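Local structure of apical membrane antigen 1, soluble form (Toxoplasma gondii, 2Y8R) at residues 172-177 with 294-299; 193-198 with 288-293; 231-236 with 334-339; 395-400 with 408-413. The protein acts as an essential microneme protein in host cell invasion, forming part of the moving junction between the parasite and the target cell. The protein carries 1 engineered substitution. One frame throughout, in Å; residues are numbered along the deposited sequence.

The four contacts are a worked example of how a modular ectodomain is knitted together along its length. Contacts 1 and 2 both seat a loop of DII against DI; their centres lie 10 Å apart, and they meet where M175 CE packs 3.5 Å from W195 CH2. Contact 3 lies within DII and contact 4 within DIII, with centres 16 Å apart, joined by a hydrogen bond of 2.8 Å from S408 OG to L336 O. Between the centres of contacts 1 and 4 the distance is 49 Å. The bound N-acetylglucosamine lies about 11 Å from the side chain of L336, whereas contacts 1 and 2 belong to the DII loop that, in this family, covers the RON2-binding groove.

Contact 1: 172-177 with 294-299; sequences AVSMQL and DWWPLH. Engineered in segment 172-177: A172 (natural residue Tyr).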
loop_
_atom_site.group_PDB
_atom_site.type_symbol
_atom_site.label_atom_id
_atom_site.label_comp_id
_atom_site.label_asym_id
_atom_site.label_seq_id
_atom_site.Cartn_x
_atom_site.Cartn_y
_atom_site.Cartn_z
ATOM N N ALA A 172 17.128 -6.845 5.527
ATOM C CA ALA A 172 17.688 -6.832 6.872
ATOM C C ALA A 172 17.299 -5.556 7.616
ATOM O O ALA A 172 17.093 -5.609 8.828
ATOM C CB ALA A 172 19.177 -7.037 6.843
ATOM N N VAL A 173 17.132 -4.441 6.893
ATOM C CA VAL A 173 16.728 -3.182 7.505
ATOM C C VAL A 173 15.225 -3.060 7.443
ATOM O O VAL A 173 14.633 -3.085 6.358
ATOM C CB VAL A 173 17.408 -1.905 6.832
ATOM C CG1 VAL A 173 17.028 -0.634 7.572
ATOM C CG2 VAL A 173 18.932 -2.028 6.761
ATOM N N SER A 174 14.617 -2.930 8.614
ATOM C CA SER A 174 13.207 -2.605 8.763
ATOM C C SER A 174 12.924 -1.106 8.853
ATOM O O SER A 174 11.769 -0.709 8.669
ATOM C CB SER A 174 12.600 -3.284 9.984
ATOM O OG SER A 174 13.501 -3.322 11.082
ATOM N N MET A 175 13.938 -0.265 9.089
ATOM C CA MET A 175 13.669 1.187 9.137
ATOM C C MET A 175 13.132 1.612 7.797
ATOM O O MET A 175 13.536 1.092 6.759
ATOM C CB MET A 175 14.898 2.046 9.495
ATOM C CG MET A 175 15.549 1.716 10.815
ATOM S SD MET A 175 17.054 2.656 11.050
ATOM C CE MET A 175 18.234 1.801 10.030
ATOM N N GLN A 176 12.224 2.571 7.821
ATOM C CA GLN A 176 11.620 3.040 6.604
ATOM C C GLN A 176 11.834 4.520 6.363
ATOM O O GLN A 176 11.961 4.926 5.221
ATOM C CB GLN A 176 10.167 2.598 6.555
ATOM C CG GLN A 176 10.129 1.066 6.361
ATOM C CD GLN A 176 8.941 0.411 6.989
ATOM O OE1 GLN A 176 9.001 -0.097 8.117
ATOM N NE2 GLN A 176 7.861 0.381 6.262
ATOM N N LEU A 177 11.919 5.309 7.437
ATOM C CA LEU A 177 12.101 6.760 7.320
ATOM C C LEU A 177 13.095 7.341 8.336
ATOM O O LEU A 177 12.980 7.146 9.568
ATOM C CB LEU A 177 10.758 7.481 7.426
ATOM C CG LEU A 177 10.763 8.991 7.644
ATOM C CD1 LEU A 177 11.291 9.691 6.448
ATOM C CD2 LEU A 177 9.362 9.430 7.916
ATOM N N ASP A 294 22.365 -0.751 13.543
ATOM C CA ASP A 294 20.979 -0.858 13.981
ATOM C C ASP A 294 20.027 -0.970 12.803
ATOM O O ASP A 294 19.535 0.024 12.293
ATOM C CB ASP A 294 20.588 0.318 14.877
ATOM C CG ASP A 294 21.375 0.343 16.183
ATOM O OD1 ASP A 294 21.622 -0.740 16.731
ATOM O OD2 ASP A 294 21.767 1.435 16.649
ATOM N N TRP A 295 19.741 -2.188 12.374
ATOM C CA TRP A 295 18.826 -2.356 11.275
ATOM C C TRP A 295 17.371 -2.138 11.639
ATOM O O TRP A 295 16.539 -2.177 10.745
ATOM C CB TRP A 295 18.966 -3.729 10.671
ATOM C CG TRP A 295 20.330 -4.081 10.111
ATOM C CD1 TRP A 295 21.327 -3.230 9.699
ATOM C CD2 TRP A 295 20.803 -5.403 9.866
ATOM N NE1 TRP A 295 22.411 -3.964 9.226
ATOM C CE2 TRP A 295 22.112 -5.296 9.333
ATOM C CE3 TRP A 295 20.259 -6.673 10.078
ATOM C CZ2 TRP A 295 22.869 -6.411 8.982
ATOM C CZ3 TRP A 295 21.024 -7.793 9.749
ATOM C CH2 TRP A 295 22.319 -7.650 9.196
ATOM N N TRP A 296 17.025 -1.923 12.914
ATOM C CA TRP A 296 15.591 -1.832 13.271
ATOM C C TRP A 296 15.235 -0.726 14.224
ATOM O O TRP A 296 15.956 -0.496 15.150
ATOM C CB TRP A 296 15.082 -3.140 13.869
ATOM C CG TRP A 296 15.575 -4.340 13.200
ATOM C CD1 TRP A 296 15.544 -4.600 11.863
ATOM C CD2 TRP A 296 16.158 -5.482 13.825
ATOM N NE1 TRP A 296 16.118 -5.813 11.603
ATOM C CE2 TRP A 296 16.479 -6.400 12.790
ATOM C CE3 TRP A 296 16.454 -5.820 15.161
ATOM C CZ2 TRP A 296 17.089 -7.653 13.040
ATOM C CZ3 TRP A 296 17.061 -7.063 15.420
ATOM C CH2 TRP A 296 17.377 -7.964 14.356
ATOM N N PRO A 297 14.093 -0.056 14.017
ATOM C CA PRO A 297 13.737 1.048 14.942
ATOM C C PRO A 297 13.662 0.551 16.367
ATOM O O PRO A 297 13.386 -0.632 16.559
ATOM C CB PRO A 297 12.339 1.450 14.467
ATOM C CG PRO A 297 12.354 1.053 12.994
ATOM C CD PRO A 297 13.060 -0.253 12.981
ATOM N N LEU A 298 13.908 1.419 17.360
ATOM C CA LEU A 298 13.676 1.029 18.760
ATOM C C LEU A 298 12.232 1.267 19.182
ATOM O O LEU A 298 11.558 2.153 18.642
ATOM C CB LEU A 298 14.627 1.727 19.717
ATOM C CG LEU A 298 16.121 1.392 19.647
ATOM C CD1 LEU A 298 16.898 2.569 20.211
ATOM C CD2 LEU A 298 16.508 0.089 20.344
ATOM N N HIS A 299 11.754 0.455 20.131
ATOM C CA HIS A 299 10.450 0.671 20.747
ATOM C C HIS A 299 10.648 1.905 21.556
ATOM O O HIS A 299 11.652 2.044 22.234
ATOM C CB HIS A 299 10.073 -0.497 21.663
ATOM C CG HIS A 299 9.060 -0.163 22.715
ATOM N ND1 HIS A 299 7.713 -0.441 22.572
ATOM C CD2 HIS A 299 9.196 0.396 23.945
ATOM C CE1 HIS A 299 7.062 -0.056 23.661
ATOM N NE2 HIS A 299 7.936 0.463 24.505
#
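A172 and W295 meet face-on: CB of A172, an engineered alanine in place of the natural tyrosine, stands 3.6 Å from the centroid of the W295 six-membered ring and 21° off its normal, a CH-pi contact displaced toward the rim. The W295 ring reaches this place with CG anti to its carbonyl carbon (chi1 -60°), and V173 crosses it at about a right angle, CG2 coming within 4.0 Å of W295 CD1. W296 uses the edge of its indole. Its NE1 donates to A172 O at 2.9 Å; the donor lies nearly in line with the C=O bond, but the oxygen is tilted from the ring plane and the bond is bent at the hydrogen (137°). The ring stacks on Y155 beyond. A backbone hydrogen bond, S174 N to W295 O at 3.0 Å, ties the two segments. M175 CG lies 3.8 Å from P297 CD, and the bend at chi3 turns CE toward D294 O. Two main-chain carbonyls, one from each segment, thus take the hydrogen bonds. With so few polar ties and no charged pair across it, the seam of DII loop on DI looks suited to release, consistent with the displacement of this loop when RON2 binds.

Contact 2: 193-198 with 288-293; sequences LTWYCF and SQASWN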
loop_
_atom_site.group_PDB
_atom_site.type_symbol
_atom_site.label_atom_id
_atom_site.label_comp_id
_atom_site.label_asym_id
_atom_site.label_seq_id
_atom_site.Cartn_x
_atom_site.Cartn_y
_atom_site.Cartn_z
ATOM N N LEU A 193 27.830 11.995 10.075
ATOM C CA LEU A 193 26.727 11.100 10.389
ATOM C C LEU A 193 26.869 9.706 9.775
ATOM O O LEU A 193 27.179 9.542 8.589
ATOM C CB LEU A 193 25.393 11.760 10.026
ATOM C CG LEU A 193 25.165 13.157 10.667
ATOM C CD1 LEU A 193 23.818 13.771 10.338
ATOM C CD2 LEU A 193 25.349 13.170 12.208
ATOM N N THR A 194 26.676 8.703 10.623
ATOM C CA THR A 194 26.763 7.295 10.246
ATOM C C THR A 194 25.769 6.933 9.146
ATOM O O THR A 194 26.134 6.345 8.147
ATOM C CB THR A 194 26.555 6.420 11.500
ATOM O OG1 THR A 194 27.698 6.528 12.356
ATOM C CG2 THR A 194 26.360 4.980 11.138
ATOM N N TRP A 195 24.511 7.298 9.326
ATOM C CA TRP A 195 23.493 6.932 8.372
ATOM C C TRP A 195 23.247 7.983 7.290
ATOM O O TRP A 195 23.159 9.211 7.555
ATOM C CB TRP A 195 22.185 6.594 9.088
ATOM C CG TRP A 195 22.209 5.219 9.681
ATOM C CD1 TRP A 195 22.635 4.868 10.930
ATOM C CD2 TRP A 195 21.827 4.000 9.031
ATOM N NE1 TRP A 195 22.532 3.505 11.100
ATOM C CE2 TRP A 195 22.031 2.951 9.954
ATOM C CE3 TRP A 195 21.302 3.698 7.769
ATOM C CZ2 TRP A 195 21.754 1.612 9.647
ATOM C CZ3 TRP A 195 21.022 2.352 7.463
ATOM C CH2 TRP A 195 21.256 1.336 8.398
ATOM N N TYR A 196 23.109 7.493 6.066
ATOM C CA TYR A 196 22.429 8.257 5.048
ATOM C C TYR A 196 20.927 8.333 5.401
ATOM O O TYR A 196 20.380 7.425 6.050
ATOM C CB TYR A 196 22.671 7.587 3.704
ATOM C CG TYR A 196 22.318 6.112 3.691
ATOM C CD1 TYR A 196 20.998 5.692 3.533
ATOM C CD2 TYR A 196 23.291 5.140 3.843
ATOM C CE1 TYR A 196 20.657 4.347 3.536
ATOM C CE2 TYR A 196 22.943 3.781 3.840
ATOM C CZ TYR A 196 21.616 3.417 3.687
ATOM O OH TYR A 196 21.239 2.095 3.688
ATOM N N CYS A 197 20.249 9.409 5.005
ATOM C CA CYS A 197 18.787 9.471 5.144
ATOM C C CYS A 197 18.101 8.661 4.048
ATOM O O CYS A 197 18.664 8.467 2.966
ATOM C CB CYS A 197 18.278 10.904 5.070
ATOM S SG CYS A 197 19.012 12.108 6.234
ATOM N N PHE A 198 16.887 8.197 4.329
ATOM C CA PHE A 198 16.101 7.503 3.364
ATOM C C PHE A 198 14.651 7.743 3.715
ATOM O O PHE A 198 14.327 7.952 4.892
ATOM C CB PHE A 198 16.427 5.995 3.383
ATOM C CG PHE A 198 16.450 5.415 4.743
ATOM C CD1 PHE A 198 15.283 4.925 5.323
ATOM C CD2 PHE A 198 17.638 5.392 5.472
ATOM C CE1 PHE A 198 15.299 4.410 6.616
ATOM C CE2 PHE A 198 17.676 4.911 6.771
ATOM C CZ PHE A 198 16.511 4.410 7.345
ATOM N N SER A 288 17.491 8.508 19.239
ATOM C CA SER A 288 18.939 8.146 19.237
ATOM C C SER A 288 19.561 8.097 17.849
ATOM O O SER A 288 18.846 7.904 16.859
ATOM C CB SER A 288 19.249 6.849 20.032
ATOM O OG SER A 288 18.492 5.733 19.596
ATOM N N GLN A 289 20.889 8.312 17.798
ATOM C CA GLN A 289 21.683 8.206 16.568
ATOM C C GLN A 289 21.873 6.726 16.408
ATOM O O GLN A 289 22.543 6.090 17.213
ATOM C CB GLN A 289 23.056 8.896 16.714
ATOM C CG GLN A 289 23.550 9.674 15.459
ATOM C CD GLN A 289 24.684 8.989 14.681
ATOM O OE1 GLN A 289 24.604 8.798 13.459
ATOM N NE2 GLN A 289 25.747 8.635 15.383
ATOM N N ALA A 290 21.242 6.160 15.399
ATOM C CA ALA A 290 21.392 4.748 15.143
ATOM C C ALA A 290 22.867 4.424 14.922
ATOM O O ALA A 290 23.633 5.218 14.365
ATOM C CB ALA A 290 20.557 4.345 13.947
ATOM N N SER A 291 23.263 3.258 15.401
ATOM C CA SER A 291 24.606 2.763 15.155
ATOM C C SER A 291 24.685 2.242 13.731
ATOM O O SER A 291 23.665 2.005 13.086
ATOM C CB SER A 291 24.963 1.666 16.150
ATOM O OG SER A 291 26.255 1.903 16.655
ATOM N N TRP A 292 25.910 2.084 13.246
ATOM C CA TRP A 292 26.141 1.700 11.877
ATOM C C TRP A 292 25.385 0.416 11.608
ATOM O O TRP A 292 25.145 0.044 10.466
ATOM C CB TRP A 292 27.633 1.480 11.628
ATOM C CG TRP A 292 28.086 0.138 12.035
ATOM C CD1 TRP A 292 28.393 -0.275 13.294
ATOM C CD2 TRP A 292 28.249 -0.998 11.182
ATOM N NE1 TRP A 292 28.754 -1.617 13.275
ATOM C CE2 TRP A 292 28.679 -2.073 11.987
ATOM C CE3 TRP A 292 28.086 -1.212 9.809
ATOM C CZ2 TRP A 292 28.945 -3.343 11.459
ATOM C CZ3 TRP A 292 28.360 -2.484 9.287
ATOM C CH2 TRP A 292 28.777 -3.520 10.106
ATOM N N ASN A 293 24.953 -0.210 12.677
ATOM C CA ASN A 293 24.482 -1.558 12.619
ATOM C C ASN A 293 23.021 -1.786 13.011
ATOM O O ASN A 293 22.517 -2.895 12.851
ATOM C CB ASN A 293 25.377 -2.378 13.532
ATOM C CG ASN A 293 25.600 -3.720 13.003
ATOM O OD1 ASN A 293 25.376 -3.969 11.815
ATOM N ND2 ASN A 293 26.034 -4.616 13.857
#
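W195, T194 and Q289 carry most of the surface lost in this contact, and each meets the other segment in a different manner. W195 works through the edge of its indole. NE1 donates to S291 O at 2.7 Å with an N-H...O angle of 162°, and the acceptor lies close to the ring plane; seen from the carbonyl, however, the donor stands well above the peptide plane, 50° out of it. A290 O also lies at this edge in plane, while A290 CB packs obliquely, 3.7 Å from W195 CD1. The six-membered part of the ring continues toward the main chain of W292, where CZ2 comes to 3.8 Å from the carbonyl O.

T194 points its methyl rather than its hydroxyl into the contact. CG2 lies anti to the backbone N (chi1 -71° for OG1) and nestles against the W292 backbone, 3.4 Å from CA, with W292 CB beside it. The W292 side chain also touches E87 of helix 87-93. Q289, bent at chi2, crosses T194 obliquely, OE1 standing 3.6 Å from T194 CB.

S291, whose carbonyl takes the indole bond, is steadied in turn by the carboxylate of D294, which accepts from its backbone N. On the DI side, W195 lies on strand 195-201, which a disulfide from C197 to C184 fixes to its neighbour. A tryptophan of a DI strand thus pins an irregular DII loop by one main-chain carbonyl, an interdomain contact of the DII loop of apical membrane antigen 1 with DI.

Contact 3: 231-236 with 334-339; sequences QALRGY and DCLVSD
G235 O receives the backbone N-H of D339 at 3.3 Å, a long but straight bond (165°) in which the donor stands well above the carbonyl plane. It helps join two strands of an antiparallel sheet of DII, part of the PAN-type fold to which this family is assigned: strand 335-339 runs beside strand 236-242, with Y236 and S338 a non-hydrogen-bonded pair whose CA atoms are 4.3 Å apart. G235 forms the corner where the chain leaves strand 233-234, which belongs to another sheet. At its backbone angles (phi 93°) a side chain would be jammed against the preceding carbonyl, which calls for glycine, and its CA comes 3.3 Å from D339 O in a CH...O contact.

Past the corner, the Y236 ring projects on the same face of the sheet as S338. CG is anti to the carbonyl carbon (chi1 -73°), which brings the ring obliquely against strand 335-339: CD1 approaches S338 CA to 3.7 Å, and CE1 comes near S338 CB. The phenol then leaves the contact, its OH hydrogen-bonded to I406 O of DIII. D339 turns its carboxylate to R237 in a salt bridge next to the corner. From before the corner, L233 reaches toward strand 335-339, and L336 comes to meet it from beside the ring. The two leucines touch tip to tip, L233 CD1 to L336 CD2 at 3.7 Å.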
loop_
_atom_site.group_PDB
_atom_site.type_symbol
_atom_site.label_atom_id
_atom_site.label_comp_id
_atom_site.label_asym_id
_atom_site.label_seq_id
_atom_site.Cartn_x
_atom_site.Cartn_y
_atom_site.Cartn_z
ATOM N N GLN A 231 -5.188 -3.594 -6.431
ATOM C CA GLN A 231 -5.203 -2.915 -7.722
ATOM C C GLN A 231 -5.915 -1.560 -7.682
ATOM O O GLN A 231 -6.731 -1.297 -6.805
ATOM C CB GLN A 231 -5.718 -3.852 -8.837
ATOM C CG GLN A 231 -4.628 -4.454 -9.732
ATOM C CD GLN A 231 -3.664 -5.429 -9.005
ATOM O OE1 GLN A 231 -2.495 -5.103 -8.756
ATOM N NE2 GLN A 231 -4.149 -6.630 -8.694
ATOM N N ALA A 232 -5.591 -0.686 -8.623
ATOM C CA ALA A 232 -6.446 0.488 -8.870
ATOM C C ALA A 232 -7.822 -0.018 -9.250
ATOM O O ALA A 232 -7.952 -1.056 -9.894
ATOM C CB ALA A 232 -5.883 1.323 -9.984
ATOM N N LEU A 233 -8.849 0.694 -8.839
ATOM C CA LEU A 233 -10.208 0.320 -9.185
ATOM C C LEU A 233 -10.540 1.219 -10.341
ATOM O O LEU A 233 -10.747 2.420 -10.136
ATOM C CB LEU A 233 -11.142 0.658 -8.038
ATOM C CG LEU A 233 -12.368 -0.167 -7.639
ATOM C CD1 LEU A 233 -13.510 0.728 -7.131
ATOM C CD2 LEU A 233 -12.867 -1.173 -8.706
ATOM N N ARG A 234 -10.564 0.681 -11.556
ATOM C CA ARG A 234 -10.891 1.520 -12.699
ATOM C C ARG A 234 -12.392 1.810 -12.864
ATOM O O ARG A 234 -13.215 0.902 -12.890
ATOM C CB ARG A 234 -10.274 0.985 -13.998
ATOM C CG ARG A 234 -10.550 1.885 -15.229
ATOM C CD ARG A 234 -9.889 1.321 -16.480
ATOM N NE ARG A 234 -10.324 1.959 -17.722
ATOM C CZ ARG A 234 -9.639 1.931 -18.871
ATOM N NH1 ARG A 234 -8.459 1.305 -18.955
ATOM N NH2 ARG A 234 -10.129 2.533 -19.951
ATOM N N GLY A 235 -12.729 3.087 -12.987
ATOM C CA GLY A 235 -14.047 3.469 -13.456
ATOM C C GLY A 235 -15.056 3.700 -12.371
ATOM O O GLY A 235 -16.247 3.643 -12.617
ATOM N N TYR A 236 -14.567 3.996 -11.177
ATOM C CA TYR A 236 -15.404 4.188 -9.987
ATOM C C TYR A 236 -14.670 5.124 -9.048
ATOM O O TYR A 236 -13.438 5.063 -8.994
ATOM C CB TYR A 236 -15.643 2.848 -9.286
ATOM C CG TYR A 236 -16.614 1.953 -10.027
ATOM C CD1 TYR A 236 -17.997 2.108 -9.880
ATOM C CD2 TYR A 236 -16.153 0.951 -10.881
ATOM C CE1 TYR A 236 -18.883 1.303 -10.554
ATOM C CE2 TYR A 236 -17.039 0.128 -11.559
ATOM C CZ TYR A 236 -18.402 0.308 -11.389
ATOM O OH TYR A 236 -19.276 -0.506 -12.079
ATOM N N ASP A 334 -17.495 3.047 1.640
ATOM C CA ASP A 334 -18.541 2.038 1.771
ATOM C C ASP A 334 -19.589 2.139 0.659
ATOM O O ASP A 334 -20.622 1.464 0.708
ATOM C CB ASP A 334 -19.201 2.061 3.167
ATOM C CG ASP A 334 -19.948 3.359 3.460
ATOM O OD1 ASP A 334 -20.238 4.144 2.542
ATOM O OD2 ASP A 334 -20.238 3.605 4.633
ATOM N N CYS A 335 -19.325 2.986 -0.334
ATOM C CA CYS A 335 -20.088 2.974 -1.590
ATOM C C CYS A 335 -19.163 3.518 -2.697
ATOM O O CYS A 335 -18.097 4.108 -2.397
ATOM C CB CYS A 335 -21.368 3.792 -1.456
ATOM S SG CYS A 335 -21.035 5.571 -1.107
ATOM N N LEU A 336 -19.537 3.287 -3.955
ATOM C CA LEU A 336 -18.765 3.780 -5.099
ATOM C C LEU A 336 -19.664 4.663 -5.963
ATOM O O LEU A 336 -20.881 4.417 -6.060
ATOM C CB LEU A 336 -18.214 2.625 -5.967
ATOM C CG LEU A 336 -17.457 1.423 -5.362
ATOM C CD1 LEU A 336 -17.204 0.328 -6.425
ATOM C CD2 LEU A 336 -16.140 1.846 -4.722
ATOM N N VAL A 337 -19.056 5.689 -6.567
ATOM C CA VAL A 337 -19.694 6.489 -7.607
ATOM C C VAL A 337 -19.049 6.147 -8.943
ATOM O O VAL A 337 -17.854 6.405 -9.162
ATOM C CB VAL A 337 -19.563 8.027 -7.384
ATOM C CG1 VAL A 337 -20.079 8.790 -8.615
ATOM C CG2 VAL A 337 -20.314 8.497 -6.129
ATOM N N SER A 338 -19.843 5.545 -9.829
ATOM C CA SER A 338 -19.390 5.310 -11.196
ATOM C C SER A 338 -18.968 6.619 -11.833
ATOM O O SER A 338 -19.511 7.707 -11.549
ATOM C CB SER A 338 -20.428 4.573 -12.051
ATOM O OG SER A 338 -21.728 4.964 -11.693
ATOM N N ASP A 339 -17.929 6.479 -12.647
ATOM C CA ASP A 339 -17.315 7.569 -13.394
ATOM C C ASP A 339 -16.245 6.871 -14.187
ATOM O O ASP A 339 -15.143 6.572 -13.718
ATOM C CB ASP A 339 -16.738 8.684 -12.514
ATOM C CG ASP A 339 -15.822 9.606 -13.275
ATOM O OD1 ASP A 339 -15.818 9.645 -14.526
ATOM O OD2 ASP A 339 -15.065 10.303 -12.613
#

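Contact 4: 395-400 with 408-413; sequences KRQKTS and STSVDC
R396 grips the opposing strand twice. Its NE donates to D412 O at 2.8 Å and 169°, with the oxygen at the edge of the guanidinium and almost in its plane, while its backbone N bonds to V411 O at 2.9 Å. The reach follows from chi1 (52°), which sets CG between the backbone N and the carbonyl carbon, and from an extended run to NE. The return bond, V411 N to R396 O, closes the hydrogen-bonded pair at 2.8 Å. A second such pair joins K398 to T409, K398 N donating to T409 O at 2.9 Å. Strands 395-402 and 405-412 thereby form an antiparallel beta hairpin of DIII, the disulfide-rich third region, and a disulfide from C413 to C389 fastens it. Near the turn, a water donates to K398 O and also bonds to S400 OG, with a longer link to T409 OG1. K395 NZ and D412 OD1, of opposite charge, are 4.2 Å apart, beyond a salt bridge; the lysine chain bends at chi2 and chi4 across the V411 carbonyl. On the face shared by R396, K398 and V411, the valine CG2 packs against K398 CB at 4.0 Å, and F386 of the neighbouring strand touches both basic side chains.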
loop_
_atom_site.group_PDB
_atom_site.type_symbol
_atom_site.label_atom_id
_atom_site.label_comp_id
_atom_site.label_asym_id
_atom_site.label_seq_id
_atom_site.Cartn_x
_atom_site.Cartn_y
_atom_site.Cartn_z
ATOM N N LYS A 395 -29.903 16.726 -4.894
ATOM C CA LYS A 395 -29.504 15.598 -5.725
ATOM C C LYS A 395 -30.078 14.291 -5.123
ATOM O O LYS A 395 -30.408 14.229 -3.933
ATOM C CB LYS A 395 -27.968 15.554 -5.857
ATOM C CG LYS A 395 -27.313 16.665 -6.727
ATOM C CD LYS A 395 -27.586 16.463 -8.242
ATOM C CE LYS A 395 -26.628 17.223 -9.163
ATOM N NZ LYS A 395 -26.866 18.697 -9.136
ATOM N N ARG A 396 -30.218 13.260 -5.947
ATOM C CA ARG A 396 -30.704 11.959 -5.471
ATOM C C ARG A 396 -29.921 10.791 -6.065
ATOM O O ARG A 396 -29.409 10.882 -7.193
ATOM C CB ARG A 396 -32.181 11.780 -5.789
ATOM C CG ARG A 396 -32.528 12.018 -7.233
ATOM C CD ARG A 396 -33.986 11.804 -7.415
ATOM N NE ARG A 396 -34.341 11.793 -8.821
ATOM C CZ ARG A 396 -35.258 10.990 -9.360
ATOM N NH1 ARG A 396 -35.910 10.115 -8.603
ATOM N NH2 ARG A 396 -35.518 11.067 -10.661
ATOM N N GLN A 397 -29.852 9.692 -5.315
ATOM C CA GLN A 397 -29.145 8.486 -5.771
ATOM C C GLN A 397 -29.878 7.810 -6.896
ATOM O O GLN A 397 -31.060 7.585 -6.788
ATOM C CB GLN A 397 -28.972 7.475 -4.629
ATOM C CG GLN A 397 -28.207 6.207 -5.032
ATOM C CD GLN A 397 -26.727 6.438 -5.229
ATOM O OE1 GLN A 397 -26.020 5.589 -5.774
ATOM N NE2 GLN A 397 -26.241 7.591 -4.779
ATOM N N LYS A 398 -29.162 7.494 -7.971
ATOM C CA LYS A 398 -29.666 6.590 -9.012
ATOM C C LYS A 398 -28.679 5.464 -9.230
ATOM O O LYS A 398 -27.495 5.716 -9.478
ATOM C CB LYS A 398 -29.828 7.292 -10.343
ATOM C CG LYS A 398 -30.135 6.294 -11.437
ATOM C CD LYS A 398 -29.820 6.810 -12.793
ATOM C CE LYS A 398 -30.636 6.076 -13.796
ATOM N NZ LYS A 398 -30.322 6.573 -15.127
ATOM N N THR A 399 -29.192 4.235 -9.204
ATOM C CA THR A 399 -28.388 3.019 -9.243
ATOM C C THR A 399 -28.932 2.142 -10.362
ATOM O O THR A 399 -30.114 1.794 -10.355
ATOM C CB THR A 399 -28.474 2.279 -7.889
ATOM O OG1 THR A 399 -27.928 3.108 -6.859
ATOM C CG2 THR A 399 -27.722 0.975 -7.924
ATOM N N SER A 400 -28.086 1.818 -11.333
ATOM C CA SER A 400 -28.531 1.158 -12.553
ATOM C C SER A 400 -27.519 0.147 -13.097
ATOM O O SER A 400 -26.507 -0.118 -12.459
ATOM C CB SER A 400 -28.894 2.211 -13.612
ATOM O OG SER A 400 -27.780 2.984 -13.959
ATOM N N SER A 408 -23.657 3.969 -10.381
ATOM C CA SER A 408 -24.054 4.584 -9.131
ATOM C C SER A 408 -23.643 6.026 -9.199
ATOM O O SER A 408 -22.446 6.346 -9.193
ATOM C CB SER A 408 -23.379 3.870 -7.959
ATOM O OG SER A 408 -23.552 4.583 -6.744
ATOM N N THR A 409 -24.644 6.901 -9.278
ATOM C CA THR A 409 -24.413 8.327 -9.490
ATOM C C THR A 409 -25.455 9.109 -8.763
ATOM O O THR A 409 -26.509 8.578 -8.422
ATOM C CB THR A 409 -24.526 8.696 -10.974
ATOM O OG1 THR A 409 -25.764 8.203 -11.498
ATOM C CG2 THR A 409 -23.381 8.089 -11.762
ATOM N N SER A 410 -25.177 10.390 -8.549
ATOM C CA SER A 410 -26.157 11.262 -7.922
ATOM C C SER A 410 -26.724 12.225 -8.943
ATOM O O SER A 410 -26.025 13.141 -9.395
ATOM C CB SER A 410 -25.533 12.012 -6.755
ATOM O OG SER A 410 -24.903 11.097 -5.870
ATOM N N VAL A 411 -27.993 12.022 -9.306
ATOM C CA VAL A 411 -28.643 12.846 -10.352
ATOM C C VAL A 411 -29.593 13.936 -9.831
ATOM O O VAL A 411 -29.653 14.224 -8.638
ATOM C CB VAL A 411 -29.347 11.985 -11.452
ATOM C CG1 VAL A 411 -28.338 11.085 -12.152
ATOM C CG2 VAL A 411 -30.517 11.186 -10.874
ATOM N N ASP A 412 -30.310 14.541 -10.772
ATOM C CA ASP A 412 -31.342 15.539 -10.525
ATOM C C ASP A 412 -32.573 14.918 -9.865
ATOM O O ASP A 412 -33.031 13.826 -10.256
ATOM C CB ASP A 412 -31.753 16.177 -11.864
ATOM C CG ASP A 412 -30.934 17.420 -12.211
ATOM O OD1 ASP A 412 -30.403 18.084 -11.287
ATOM O OD2 ASP A 412 -30.842 17.753 -13.418
ATOM N N CYS A 413 -33.117 15.615 -8.869
ATOM C CA CYS A 413 -34.372 15.178 -8.247
ATOM C C CYS A 413 -35.515 15.342 -9.273
ATOM O O CYS A 413 -35.282 15.899 -10.354
ATOM C CB CYS A 413 -34.619 15.947 -6.934
ATOM S SG CYS A 413 -33.415 15.513 -5.614
HETATM O O HOH W 1 -26.880 5.255 -12.385
#